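Beta-mannosidase (Trichoderma harzianum, PDB 4CVU) probably hydrolyses terminal beta-D-mannose residues from the non-reducing ends of beta-mannosides, as a glycoside hydrolase of family 2. Local coordinates at residues 846-851 against 884-889; 751-756 against 771-776; 682-687 against 730-735. All blocks are in the same frame, centred on the assembly; numbering follows the deposited sequence.

Interaction 1: 846-851 against 884-889. With CD (cadmium ion), chain Y.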
loop_
_atom_site.group_PDB
_atom_site.type_symbol
_atom_site.label_atom_id
_atom_site.label_comp_id
_atom_site.label_asym_id
_atom_site.label_seq_id
_atom_site.Cartn_x
_atom_site.Cartn_y
_atom_site.Cartn_z
ATOM N N HIS A 846 26.478 20.535 22.799
ATOM C CA HIS A 846 27.395 19.742 21.988
ATOM C C HIS A 846 27.292 20.173 20.530
ATOM O O HIS A 846 26.239 20.498 20.050
ATOM C CB HIS A 846 27.110 18.253 22.140
ATOM C CG HIS A 846 27.218 17.786 23.549
ATOM N ND1 HIS A 846 26.220 17.995 24.480
ATOM C CD2 HIS A 846 28.241 17.204 24.224
ATOM C CE1 HIS A 846 26.611 17.531 25.655
ATOM N NE2 HIS A 846 27.837 17.053 25.527
ATOM N N ASN A 847 28.411 20.189 19.851
ATOM C CA ASN A 847 28.472 20.638 18.475
ATOM C C ASN A 847 29.766 20.107 17.852
ATOM O O ASN A 847 30.583 19.466 18.547
ATOM C CB ASN A 847 28.426 22.164 18.428
ATOM C CG ASN A 847 27.995 22.706 17.080
ATOM O OD1 ASN A 847 27.874 21.973 16.089
ATOM N ND2 ASN A 847 27.735 23.992 17.045
ATOM N N HIS A 848 29.938 20.322 16.553
ATOM C CA HIS A 848 31.166 19.958 15.865
ATOM C C HIS A 848 31.465 20.880 14.683
ATOM O O HIS A 848 30.570 21.549 14.163
ATOM C CB HIS A 848 31.078 18.513 15.372
ATOM C CG HIS A 848 30.405 18.372 14.046
ATOM N ND1 HIS A 848 29.107 18.755 13.830
ATOM C CD2 HIS A 848 30.866 17.945 12.851
ATOM C CE1 HIS A 848 28.782 18.550 12.567
ATOM N NE2 HIS A 848 29.831 18.042 11.955
ATOM N N PHE A 849 32.718 20.881 14.236
ATOM C CA PHE A 849 33.101 21.577 13.022
ATOM C C PHE A 849 33.958 20.685 12.129
ATOM O O PHE A 849 35.016 20.184 12.545
ATOM C CB PHE A 849 33.872 22.852 13.301
ATOM C CG PHE A 849 34.450 23.473 12.064
ATOM C CD1 PHE A 849 33.613 23.973 11.066
ATOM C CD2 PHE A 849 35.813 23.555 11.876
ATOM C CE1 PHE A 849 34.139 24.556 9.905
ATOM C CE2 PHE A 849 36.346 24.136 10.725
ATOM C CZ PHE A 849 35.510 24.632 9.733
ATOM N N LEU A 850 33.499 20.512 10.904
ATOM C CA LEU A 850 34.188 19.736 9.918
ATOM C C LEU A 850 34.766 20.706 8.887
ATOM O O LEU A 850 34.020 21.450 8.268
ATOM C CB LEU A 850 33.200 18.789 9.277
ATOM C CG LEU A 850 33.765 17.564 8.584
ATOM C CD1 LEU A 850 34.265 16.539 9.602
ATOM C CD2 LEU A 850 32.697 16.958 7.691
ATOM N N PRO A 851 36.095 20.711 8.710
ATOM C CA PRO A 851 36.795 21.655 7.819
ATOM C C PRO A 851 36.694 21.328 6.326
ATOM O O PRO A 851 37.266 22.026 5.498
ATOM C CB PRO A 851 38.240 21.555 8.275
ATOM C CG PRO A 851 38.359 20.150 8.762
ATOM C CD PRO A 851 37.039 19.797 9.377
ATOM N N SER A 884 32.395 8.415 14.492
ATOM C CA SER A 884 31.174 8.322 13.723
ATOM C C SER A 884 30.553 9.688 13.565
ATOM O O SER A 884 30.326 10.358 14.563
ATOM C CB SER A 884 30.194 7.398 14.443
ATOM O OG SER A 884 28.904 7.689 13.993
ATOM N N LEU A 885 30.253 10.103 12.333
ATOM C CA LEU A 885 29.586 11.375 12.078
ATOM C C LEU A 885 28.110 11.158 11.781
ATOM O O LEU A 885 27.756 10.203 11.103
ATOM C CB LEU A 885 30.235 12.099 10.878
ATOM C CG LEU A 885 31.711 12.407 11.011
ATOM C CD1 LEU A 885 32.233 13.159 9.773
ATOM C CD2 LEU A 885 31.904 13.226 12.271
ATOM N N TYR A 886 27.256 12.054 12.293
ATOM C CA TYR A 886 25.836 12.069 12.013
ATOM C C TYR A 886 25.281 10.706 12.435
ATOM O O TYR A 886 24.617 10.086 11.637
ATOM C CB TYR A 886 25.494 12.272 10.528
ATOM C CG TYR A 886 25.936 13.625 9.996
ATOM C CD1 TYR A 886 25.152 14.731 10.147
ATOM C CD2 TYR A 886 27.137 13.758 9.367
ATOM C CE1 TYR A 886 25.570 16.006 9.680
ATOM C CE2 TYR A 886 27.571 15.020 8.889
ATOM C CZ TYR A 886 26.755 16.120 9.040
ATOM O OH TYR A 886 27.150 17.420 8.581
ATOM N N THR A 887 25.637 10.264 13.636
ATOM C CA THR A 887 25.112 8.991 14.204
ATOM C C THR A 887 23.633 9.107 14.337
ATOM O O THR A 887 23.160 10.121 14.847
ATOM C CB THR A 887 25.752 8.768 15.582
ATOM O OG1 THR A 887 27.173 8.914 15.463
ATOM C CG2 THR A 887 25.445 7.380 16.160
ATOM N N TRP A 888 22.865 8.044 13.975
ATOM C CA TRP A 888 21.454 8.220 13.745
ATOM C C TRP A 888 20.743 6.968 14.159
ATOM O O TRP A 888 21.004 5.941 13.570
ATOM C CB TRP A 888 21.181 8.481 12.242
ATOM C CG TRP A 888 19.724 8.669 11.924
ATOM C CD1 TRP A 888 18.900 7.783 11.266
ATOM C CD2 TRP A 888 18.902 9.779 12.308
ATOM N NE1 TRP A 888 17.612 8.308 11.181
ATOM C CE2 TRP A 888 17.587 9.521 11.826
ATOM C CE3 TRP A 888 19.148 10.977 12.972
ATOM C CZ2 TRP A 888 16.550 10.398 12.015
ATOM C CZ3 TRP A 888 18.094 11.858 13.165
ATOM C CH2 TRP A 888 16.819 11.572 12.699
ATOM N N LEU A 889 19.845 7.108 15.122
ATOM C CA LEU A 889 18.973 6.038 15.589
ATOM C C LEU A 889 17.669 6.169 14.890
ATOM O O LEU A 889 17.166 7.279 14.736
ATOM C CB LEU A 889 18.767 6.191 17.079
ATOM C CG LEU A 889 20.058 6.058 17.920
ATOM C CD1 LEU A 889 19.913 6.836 19.204
ATOM C CD2 LEU A 889 20.340 4.623 18.218
HETATM CD CD CD Y . 27.292 17.495 15.099
HETATM O O HOH W 1 29.597 18.532 9.050
HETATM O O HOH W 2 26.505 15.352 13.526
HETATM O O HOH W 3 27.459 16.577 17.725
#

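Interaction 2: 751-756 against 771-776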
loop_
_atom_site.group_PDB
_atom_site.type_symbol
_atom_site.label_atom_id
_atom_site.label_comp_id
_atom_site.label_asym_id
_atom_site.label_seq_id
_atom_site.Cartn_x
_atom_site.Cartn_y
_atom_site.Cartn_z
ATOM N N ASN A 751 38.608 30.797 4.059
ATOM C CA ASN A 751 39.067 29.685 4.886
ATOM C C ASN A 751 39.254 30.063 6.369
ATOM O O ASN A 751 40.183 29.596 7.033
ATOM C CB ASN A 751 40.362 29.085 4.302
ATOM C CG ASN A 751 40.546 27.631 4.683
ATOM O OD1 ASN A 751 39.578 26.942 5.031
ATOM N ND2 ASN A 751 41.789 27.154 4.636
ATOM N N GLU A 752 38.344 30.892 6.873
ATOM C CA GLU A 752 38.399 31.382 8.246
ATOM C C GLU A 752 37.311 30.727 9.108
ATOM O O GLU A 752 36.145 30.665 8.708
ATOM C CB GLU A 752 38.218 32.906 8.237
ATOM C CG GLU A 752 38.800 33.633 9.451
ATOM C CD GLU A 752 40.288 33.945 9.309
ATOM O OE1 GLU A 752 40.873 33.559 8.271
ATOM O OE2 GLU A 752 40.881 34.577 10.231
ATOM N N LEU A 753 37.692 30.256 10.285
ATOM C CA LEU A 753 36.745 29.736 11.272
ATOM C C LEU A 753 36.556 30.754 12.415
ATOM O O LEU A 753 37.535 31.345 12.895
ATOM C CB LEU A 753 37.219 28.384 11.823
ATOM C CG LEU A 753 36.530 27.762 13.041
ATOM C CD1 LEU A 753 35.097 27.354 12.755
ATOM C CD2 LEU A 753 37.339 26.563 13.541
ATOM N N GLU A 754 35.293 30.971 12.805
ATOM C CA GLU A 754 34.944 31.738 14.007
ATOM C C GLU A 754 34.033 30.895 14.859
ATOM O O GLU A 754 33.182 30.205 14.326
ATOM C CB GLU A 754 34.221 33.027 13.664
ATOM C CG GLU A 754 35.057 33.967 12.805
ATOM C CD GLU A 754 34.372 35.294 12.526
ATOM O OE1 GLU A 754 33.191 35.460 12.865
ATOM O OE2 GLU A 754 35.030 36.194 11.952
ATOM N N ILE A 755 34.243 30.922 16.177
ATOM C CA ILE A 755 33.308 30.313 17.115
ATOM C C ILE A 755 32.761 31.388 18.047
ATOM O O ILE A 755 33.511 32.139 18.676
ATOM C CB ILE A 755 33.931 29.171 17.924
ATOM C CG1 ILE A 755 34.435 28.103 16.954
ATOM C CG2 ILE A 755 32.876 28.560 18.839
ATOM C CD1 ILE A 755 35.535 27.268 17.496
ATOM N N TRP A 756 31.439 31.459 18.108
ATOM C CA TRP A 756 30.737 32.413 18.951
ATOM C C TRP A 756 29.886 31.670 19.940
ATOM O O TRP A 756 29.353 30.594 19.616
ATOM C CB TRP A 756 29.811 33.263 18.097
ATOM C CG TRP A 756 30.496 34.141 17.115
ATOM C CD1 TRP A 756 31.170 33.762 16.014
ATOM C CD2 TRP A 756 30.521 35.563 17.139
ATOM N NE1 TRP A 756 31.624 34.870 15.329
ATOM C CE2 TRP A 756 31.225 35.990 16.001
ATOM C CE3 TRP A 756 29.969 36.525 17.992
ATOM C CZ2 TRP A 756 31.431 37.341 15.707
ATOM C CZ3 TRP A 756 30.180 37.867 17.708
ATOM C CH2 TRP A 756 30.911 38.265 16.574
ATOM N N LEU A 771 37.552 22.448 23.116
ATOM C CA LEU A 771 37.768 22.416 21.675
ATOM C C LEU A 771 38.811 21.347 21.362
ATOM O O LEU A 771 40.019 21.590 21.523
ATOM C CB LEU A 771 38.260 23.776 21.200
ATOM C CG LEU A 771 37.311 24.939 21.535
ATOM C CD1 LEU A 771 37.977 26.282 21.298
ATOM C CD2 LEU A 771 36.025 24.825 20.732
ATOM N N THR A 772 38.339 20.177 20.927
ATOM C CA THR A 772 39.176 19.007 20.742
ATOM C C THR A 772 39.276 18.573 19.281
ATOM O O THR A 772 38.308 18.070 18.724
ATOM C CB THR A 772 38.623 17.809 21.543
ATOM O OG1 THR A 772 38.424 18.201 22.901
ATOM C CG2 THR A 772 39.589 16.599 21.483
ATOM N N TRP A 773 40.465 18.715 18.694
ATOM C CA TRP A 773 40.712 18.296 17.322
ATOM C C TRP A 773 41.223 16.842 17.283
ATOM O O TRP A 773 42.270 16.529 17.872
ATOM C CB TRP A 773 41.743 19.198 16.656
ATOM C CG TRP A 773 41.269 20.541 16.232
ATOM C CD1 TRP A 773 41.422 21.725 16.905
ATOM C CD2 TRP A 773 40.608 20.866 15.001
ATOM N NE1 TRP A 773 40.877 22.755 16.183
ATOM C CE2 TRP A 773 40.386 22.258 15.002
ATOM C CE3 TRP A 773 40.186 20.117 13.899
ATOM C CZ2 TRP A 773 39.734 22.920 13.934
ATOM C CZ3 TRP A 773 39.533 20.776 12.843
ATOM C CH2 TRP A 773 39.333 22.163 12.872
ATOM N N VAL A 774 40.484 15.968 16.591
ATOM C CA VAL A 774 40.918 14.595 16.350
ATOM C C VAL A 774 40.852 14.279 14.859
ATOM O O VAL A 774 40.188 14.987 14.112
ATOM C CB VAL A 774 40.069 13.593 17.141
ATOM C CG1 VAL A 774 40.150 13.900 18.629
ATOM C CG2 VAL A 774 38.631 13.609 16.673
ATOM N N ASP A 775 41.538 13.222 14.429
ATOM C CA ASP A 775 41.334 12.666 13.078
ATOM C C ASP A 775 40.126 11.720 13.129
ATOM O O ASP A 775 39.578 11.487 14.201
ATOM C CB ASP A 775 42.616 11.972 12.544
ATOM C CG ASP A 775 43.039 10.739 13.358
ATOM O OD1 ASP A 775 42.212 10.142 14.073
ATOM O OD2 ASP A 775 44.240 10.348 13.275
ATOM N N LEU A 776 39.728 11.162 11.996
ATOM C CA LEU A 776 38.447 10.411 11.907
ATOM C C LEU A 776 38.523 8.965 12.436
ATOM O O LEU A 776 37.523 8.221 12.440
ATOM C CB LEU A 776 37.879 10.503 10.492
ATOM C CG LEU A 776 37.806 11.954 9.946
ATOM C CD1 LEU A 776 37.320 12.018 8.508
ATOM C CD2 LEU A 776 36.915 12.840 10.806
#

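Interaction 3: 682-687 against 730-735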
loop_
_atom_site.group_PDB
_atom_site.type_symbol
_atom_site.label_atom_id
_atom_site.label_comp_id
_atom_site.label_asym_id
_atom_site.label_seq_id
_atom_site.Cartn_x
_atom_site.Cartn_y
_atom_site.Cartn_z
ATOM N N MET A 682 21.545 22.997 6.945
ATOM C CA MET A 682 21.185 24.351 6.478
ATOM C C MET A 682 20.369 25.140 7.515
ATOM O O MET A 682 20.653 26.300 7.735
ATOM C CB MET A 682 20.496 24.337 5.115
ATOM C CG MET A 682 20.504 25.717 4.440
ATOM S SD MET A 682 19.485 25.809 2.950
ATOM C CE MET A 682 17.902 25.497 3.698
ATOM N N TYR A 683 19.399 24.511 8.186
ATOM C CA TYR A 683 18.610 25.232 9.177
ATOM C C TYR A 683 19.493 25.657 10.347
ATOM O O TYR A 683 19.428 26.809 10.800
ATOM C CB TYR A 683 17.396 24.404 9.676
ATOM C CG TYR A 683 16.236 24.331 8.711
ATOM C CD1 TYR A 683 16.443 24.011 7.379
ATOM C CD2 TYR A 683 14.932 24.469 9.142
ATOM C CE1 TYR A 683 15.391 23.903 6.496
ATOM C CE2 TYR A 683 13.869 24.337 8.262
ATOM C CZ TYR A 683 14.125 24.045 6.949
ATOM O OH TYR A 683 13.115 23.929 6.040
ATOM N N LYS A 684 20.358 24.736 10.798
ATOM C CA LYS A 684 21.357 25.013 11.845
ATOM C C LYS A 684 22.182 26.217 11.466
ATOM O O LYS A 684 22.385 27.137 12.267
ATOM C CB LYS A 684 22.266 23.814 12.009
ATOM C CG LYS A 684 23.370 23.965 13.014
ATOM C CD LYS A 684 24.472 22.929 12.756
ATOM C CE LYS A 684 25.612 23.032 13.707
ATOM N NZ LYS A 684 26.659 22.001 13.407
ATOM N N SER A 685 22.670 26.178 10.237
ATOM C CA SER A 685 23.462 27.283 9.718
ATOM C C SER A 685 22.706 28.639 9.754
ATOM O O SER A 685 23.309 29.723 10.040
ATOM C CB SER A 685 23.934 26.973 8.306
ATOM O OG SER A 685 24.785 28.015 7.819
ATOM N N GLU A 686 21.402 28.615 9.462
ATOM C CA GLU A 686 20.631 29.828 9.534
ATOM C C GLU A 686 20.303 30.194 10.964
ATOM O O GLU A 686 20.456 31.331 11.349
ATOM C CB GLU A 686 19.366 29.767 8.668
ATOM C CG GLU A 686 19.667 29.808 7.187
ATOM C CD GLU A 686 18.449 29.965 6.318
ATOM O OE1 GLU A 686 17.591 30.792 6.591
ATOM O OE2 GLU A 686 18.371 29.273 5.304
ATOM N N ILE A 687 19.833 29.237 11.769
ATOM C CA ILE A 687 19.448 29.573 13.117
ATOM C C ILE A 687 20.579 30.190 13.960
ATOM O O ILE A 687 20.343 31.117 14.726
ATOM C CB ILE A 687 18.925 28.349 13.886
ATOM C CG1 ILE A 687 17.586 27.907 13.281
ATOM C CG2 ILE A 687 18.774 28.765 15.347
ATOM C CD1 ILE A 687 17.055 26.568 13.787
ATOM N N PRO A 730 14.582 18.399 13.476
ATOM C CA PRO A 730 14.207 18.760 14.850
ATOM C C PRO A 730 15.235 18.380 15.894
ATOM O O PRO A 730 15.215 18.998 16.956
ATOM C CB PRO A 730 12.845 18.006 15.061
ATOM C CG PRO A 730 12.798 17.016 13.972
ATOM C CD PRO A 730 13.575 17.571 12.813
ATOM N N TYR A 731 16.035 17.328 15.659
ATOM C CA TYR A 731 17.132 16.948 16.545
ATOM C C TYR A 731 18.210 18.000 16.535
ATOM O O TYR A 731 18.775 18.354 17.589
ATOM C CB TYR A 731 17.721 15.610 16.131
ATOM C CG TYR A 731 16.831 14.426 16.471
ATOM C CD1 TYR A 731 16.667 14.036 17.793
ATOM C CD2 TYR A 731 16.152 13.729 15.489
ATOM C CE1 TYR A 731 15.841 12.959 18.108
ATOM C CE2 TYR A 731 15.346 12.650 15.815
ATOM C CZ TYR A 731 15.200 12.290 17.142
ATOM O OH TYR A 731 14.417 11.192 17.473
ATOM N N VAL A 732 18.532 18.511 15.350
ATOM C CA VAL A 732 19.518 19.615 15.195
ATOM C C VAL A 732 19.080 21.019 15.683
ATOM O O VAL A 732 19.827 21.728 16.353
ATOM C CB VAL A 732 19.991 19.706 13.739
ATOM C CG1 VAL A 732 21.056 20.790 13.591
ATOM C CG2 VAL A 732 20.595 18.369 13.301
ATOM N N SER A 733 17.854 21.403 15.345
ATOM C CA SER A 733 17.246 22.627 15.848
ATOM C C SER A 733 17.065 22.608 17.385
ATOM O O SER A 733 17.255 23.630 18.031
ATOM C CB SER A 733 15.959 22.893 15.074
ATOM O OG SER A 733 14.932 21.939 15.340
ATOM N N ARG A 734 16.718 21.449 17.973
ATOM C CA ARG A 734 16.700 21.336 19.446
ATOM C C ARG A 734 17.994 21.816 20.066
ATOM O O ARG A 734 17.967 22.586 21.050
ATOM C CB ARG A 734 16.456 19.893 19.897
ATOM C CG ARG A 734 16.751 19.624 21.381
ATOM C CD ARG A 734 16.878 18.133 21.656
ATOM N NE ARG A 734 15.600 17.435 21.865
ATOM C CZ ARG A 734 15.378 16.153 21.585
ATOM N NH1 ARG A 734 16.298 15.409 20.998
ATOM N NH2 ARG A 734 14.238 15.592 21.889
ATOM N N ARG A 735 19.131 21.346 19.532
ATOM C CA ARG A 735 20.434 21.701 20.076
ATOM C C ARG A 735 20.684 23.147 19.785
ATOM O O ARG A 735 21.223 23.881 20.638
ATOM C CB ARG A 735 21.580 20.877 19.471
ATOM C CG ARG A 735 21.703 19.451 20.008
ATOM C CD ARG A 735 23.077 18.872 19.625
ATOM N NE ARG A 735 23.231 18.676 18.182
ATOM C CZ ARG A 735 22.872 17.569 17.524
ATOM N NH1 ARG A 735 22.347 16.517 18.174
ATOM N NH2 ARG A 735 23.045 17.507 16.208
HETATM O O HOH W 4 25.305 19.700 14.981
#

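Interaction 1: 846-851 against 884-889
This is a buried, water-bridged contact between two beta-sandwich domains in the C-terminal part, joining the last strand of the Ig/CBM-like domain, 841-849, to the corner where strand 884-890 of the Ig-fold domain bends. The backbones stay apart, 9.5 Å between the CA atoms of His848 and Leu885, and side chains bridge the gap. Leu850 and Leu885 reach toward each other, methyl CD1 of Leu850 meeting CD1 of Leu885 at 3.9 Å. Away from the leucines, the hydroxyl of Tyr886 lies at the edge of the His848 ring, near its plane, too far for a direct bond. A water fills in, accepting from His848 NE2 at 3.0 Å and donating to Tyr886 OH at 2.7 Å. Tyr886 OH is also hydrogen-bonded to Asp681, which ties the corner to helix 664-692. With NE2 donating, the other nitrogen can bind metal: chi1 of 85° places CG between the backbone N and the carbonyl carbon, and chi2 of -61° then turns ND1 to a cadmium ion. Two waters also bind this ion, one above a face of the Tyr886 ring, offset toward its rim. The metal bond from His848 ND1 to cadmium is 2.5 Å long.

Interaction 2: 751-756 against 771-776
The hydrophobic core of a beta-sandwich, in the Mannosidase Ig/CBM-like domain, is what strands 752-759 and 765-774 share here, each contributing side chains from its own sheet. No hydrogen bond links the two segments, and the nearest CA atoms, those of Ile755 and Leu771, are 10.2 Å apart, a separation bridged by side chains from both sheets. Leu753 and Ile755, two residues apart on one strand, both point toward the opposing sheet. CD1 of Ile755 comes within 4.1 Å of CD2 of Leu771, the two side chains running past one another in opposite directions. Ile755 sends CG1 anti to its carbonyl carbon (chi1 -59°), which carries CD1 forward to this methyl contact. Farther along, Leu753 CD2 approaches CZ2 of the Trp773 indole obliquely at 4.4 Å. Trp773 does not aim its CB straight across; the length of its indole makes up the distance. On the outer side of strand 752-759, Trp756 NE1 donates to Glu754 OE1 at 3.0 Å, in the indole plane, while Arg692 makes a cation-pi contact with Trp756. Leu771 also packs on Ile804, Leu822 and Ile824, so residues from both sheets complete the apolar filling characteristic of an Ig-like beta-sandwich.

Interaction 3: 682-687 against 730-735
Helices 664-692 and 729-736 pack closely here, with the CA atoms of Lys684 and Ser733 only 6.2 Å apart. The small side chain of Ser733 is consistent with this short distance. Val732 CG1 lies against the aliphatic part of Lys684, 3.6 Å from CB and 4.0 Å from CG of that lysine, and the two side chains cross at about a right angle. The lysine has CG anti to its backbone N (chi1 178°) and is extended from there to NZ, so its methylenes brush the valine while the ammonium group continues beyond it. There NZ donates to Asn847 OD1 on strand 841-849 and to a water at 3.1 Å; the same water also accepts a weak bond from Arg735 NH2. Lys684 NZ and Arg735 NH2, both cationic, remain 6.4 Å apart, and Arg735 has its charge partner in Asp901, with which it forms a salt bridge. One turn farther along the first helix, Ile687 directs its CD1 methyl onto CB of Ser733 at 4.0 Å. The serine hydroxyl is engaged separately, with Gln414 NE2, and does not enter the apolar contact. Around this junction, Ile687 also touches Phe595 of strand 592-595 and Thr736 of the shorter helix. Tyr731 and Arg734 lie on Phe898 of strand 895-899, so helix 729-736 is wedged between helix 664-692 and the C-terminal Ig-fold domain.

In the fold
All three contacts are largely buried, but their chemistry follows their place. Interaction 2 is apolar packing inside one sandwich, interaction 1 joins that sandwich to the next through a leucine pair and a bridging water, and interaction 3 packs helix on helix, with a polar margin at Lys684. Interactions 1 and 2 reach the same sheet: Phe849 CD2 rests 3.8 Å from Leu753 CD2, so strand 841-849 serves the core on one side and the cadmium-bearing interface on the other. The lysine of interaction 3 reaches strand 841-849 of interaction 1, and Trp888 packs on Tyr731 between the same two contacts. Interactions 2 and 3 do not touch, their nearest atoms being about 10 Å apart.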